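Local coordinates for outer membrane protein TP0453 (Treponema pallidum, PDB 3K8H) that alters membrane permeability at acidic pH and might take part in ligand transport at the outer membrane, at residues A[205-210]-A[233-238]. Residues are numbered along the deposited sequence; the frame is centred on the assembly and turned at random.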
loop_
_atom_site.group_PDB
_atom_site.type_symbol
_atom_site.label_atom_id
_atom_site.label_comp_id
_atom_site.label_asym_id
_atom_site.label_seq_id
_atom_site.Cartn_x
_atom_site.Cartn_y
_atom_site.Cartn_z
ATOM N N SER A 205 -17.272 -10.203 -4.310
ATOM C CA SER A 205 -17.209 -11.467 -3.601
ATOM C C SER A 205 -16.697 -12.541 -4.538
ATOM O O SER A 205 -17.006 -12.538 -5.722
ATOM C CB SER A 205 -18.561 -11.869 -3.013
ATOM O OG SER A 205 -19.588 -11.620 -3.928
ATOM N N LEU A 206 -15.919 -13.461 -3.983
ATOM C CA LEU A 206 -15.242 -14.477 -4.748
ATOM C C LEU A 206 -15.494 -15.822 -4.066
ATOM O O LEU A 206 -15.183 -15.995 -2.888
ATOM C CB LEU A 206 -13.747 -14.140 -4.792
ATOM C CG LEU A 206 -12.729 -15.151 -5.324
ATOM C CD1 LEU A 206 -12.951 -15.480 -6.807
ATOM C CD2 LEU A 206 -11.316 -14.642 -5.081
ATOM N N GLN A 207 -16.088 -16.760 -4.797
ATOM C CA GLN A 207 -16.287 -18.106 -4.281
ATOM C C GLN A 207 -14.919 -18.737 -4.093
ATOM O O GLN A 207 -14.068 -18.649 -4.977
ATOM C CB GLN A 207 -17.144 -18.945 -5.242
ATOM C CG GLN A 207 -18.596 -18.480 -5.387
ATOM C CD GLN A 207 -19.501 -18.900 -4.217
ATOM O OE1 GLN A 207 -19.089 -19.645 -3.316
ATOM N NE2 GLN A 207 -20.749 -18.426 -4.239
ATOM N N LEU A 208 -14.707 -19.359 -2.935
ATOM C CA LEU A 208 -13.414 -19.964 -2.598
ATOM C C LEU A 208 -13.329 -21.471 -2.869
ATOM O O LEU A 208 -12.279 -21.971 -3.294
ATOM C CB LEU A 208 -13.060 -19.694 -1.131
ATOM C CG LEU A 208 -12.836 -18.256 -0.651
ATOM C CD1 LEU A 208 -12.642 -18.243 0.862
ATOM C CD2 LEU A 208 -11.653 -17.582 -1.357
ATOM N N GLY A 209 -14.426 -22.184 -2.619
ATOM C CA GLY A 209 -14.409 -23.650 -2.581
ATOM C C GLY A 209 -13.732 -24.184 -1.319
ATOM O O GLY A 209 -13.703 -23.508 -0.284
ATOM N N ASN A 210 -13.185 -25.396 -1.412
ATOM C CA ASN A 210 -12.425 -26.010 -0.315
ATOM C C ASN A 210 -11.116 -25.278 0.025
ATOM O O ASN A 210 -10.425 -25.641 0.987
ATOM C CB ASN A 210 -12.141 -27.490 -0.612
ATOM C CG ASN A 210 -13.185 -28.426 -0.015
ATOM O OD1 ASN A 210 -14.382 -28.121 0.008
ATOM N ND2 ASN A 210 -12.731 -29.581 0.465
ATOM N N GLY A 233 -18.951 -17.386 4.812
ATOM C CA GLY A 233 -19.085 -18.771 4.355
ATOM C C GLY A 233 -17.858 -19.221 3.585
ATOM O O GLY A 233 -16.763 -19.313 4.150
ATOM N N ASP A 234 -18.048 -19.509 2.299
ATOM C CA ASP A 234 -16.938 -19.797 1.382
ATOM C C ASP A 234 -16.837 -18.703 0.306
ATOM O O ASP A 234 -16.390 -18.944 -0.818
ATOM C CB ASP A 234 -17.079 -21.195 0.761
ATOM C CG ASP A 234 -18.328 -21.339 -0.099
ATOM O OD1 ASP A 234 -18.258 -22.058 -1.125
ATOM O OD2 ASP A 234 -19.375 -20.735 0.242
ATOM N N ARG A 235 -17.271 -17.502 0.685
ATOM C CA ARG A 235 -17.189 -16.303 -0.138
ATOM C C ARG A 235 -16.257 -15.293 0.528
ATOM O O ARG A 235 -16.457 -14.925 1.689
ATOM C CB ARG A 235 -18.570 -15.668 -0.280
ATOM C CG ARG A 235 -19.310 -15.997 -1.555
ATOM C CD ARG A 235 -20.787 -15.667 -1.400
ATOM N NE ARG A 235 -20.990 -14.290 -0.951
ATOM C CZ ARG A 235 -22.006 -13.879 -0.194
ATOM N NH1 ARG A 235 -22.932 -14.736 0.225
ATOM N NH2 ARG A 235 -22.091 -12.599 0.153
ATOM N N LEU A 236 -15.238 -14.856 -0.205
ATOM C CA LEU A 236 -14.361 -13.789 0.258
ATOM C C LEU A 236 -14.944 -12.461 -0.210
ATOM O O LEU A 236 -15.300 -12.315 -1.376
ATOM C CB LEU A 236 -12.937 -14.000 -0.265
ATOM C CG LEU A 236 -11.918 -12.854 -0.150
ATOM C CD1 LEU A 236 -11.790 -12.348 1.272
ATOM C CD2 LEU A 236 -10.561 -13.288 -0.694
ATOM N N ILE A 237 -15.067 -11.514 0.714
ATOM C CA ILE A 237 -15.655 -10.206 0.428
ATOM C C ILE A 237 -14.670 -9.078 0.701
ATOM O O ILE A 237 -14.049 -9.014 1.760
ATOM C CB ILE A 237 -16.957 -9.975 1.230
ATOM C CG1 ILE A 237 -18.050 -10.930 0.729
ATOM C CG2 ILE A 237 -17.426 -8.517 1.105
ATOM C CD1 ILE A 237 -19.161 -11.153 1.707
ATOM N N ILE A 238 -14.529 -8.204 -0.288
ATOM C CA ILE A 238 -13.700 -7.023 -0.196
ATOM C C ILE A 238 -14.601 -5.843 -0.486
ATOM O O ILE A 238 -15.308 -5.845 -1.481
ATOM C CB ILE A 238 -12.555 -7.066 -1.234
ATOM C CG1 ILE A 238 -11.654 -8.287 -1.002
ATOM C CG2 ILE A 238 -11.753 -5.760 -1.234
ATOM C CD1 ILE A 238 -10.740 -8.596 -2.168
#
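Leu206 and Leu236 face each other as an antiparallel hydrogen-bonded pair: Leu206 N reaches Leu236 O at 2.9 Å, and the return bond from Leu236 N to Leu206 O is the straighter, 166° at the hydrogen. Beyond this pair, on the Ile237 side, Ser205 CA-H meets Leu236 O at 3.1 Å. A third bond, Leu208 N to Asp234 O at 2.7 Å, carries the pairing past the end of strand 199-207, with its donor lying almost on the line of the carbonyl bond.

Side chains divide by face. Leu208 sets CB 3.4 Å from Asp234 O and, with CG anti to the carbonyl carbon (chi1 -64°), brings CD2 to 4.0 Å from Leu236 CB, on the face shared with Leu206; Ile213, Ile229 and Leu186 extend this apolar patch. On the other face the amide carbon CD of Gln207 lies 3.9 Å from Arg235 CG, the amide plane 64° from the guanidinium. Arg235 bends at chi3, bringing NE near Ser205 CB; Glu232 offers NH2 a long, weak ion pair.

The contact joins strands 199-207 and 235-244 of the half-barrel. Three main-chain bonds hold these ends together, while Arg235 NE, buried with no modelled partner, probably pays a desolvation cost.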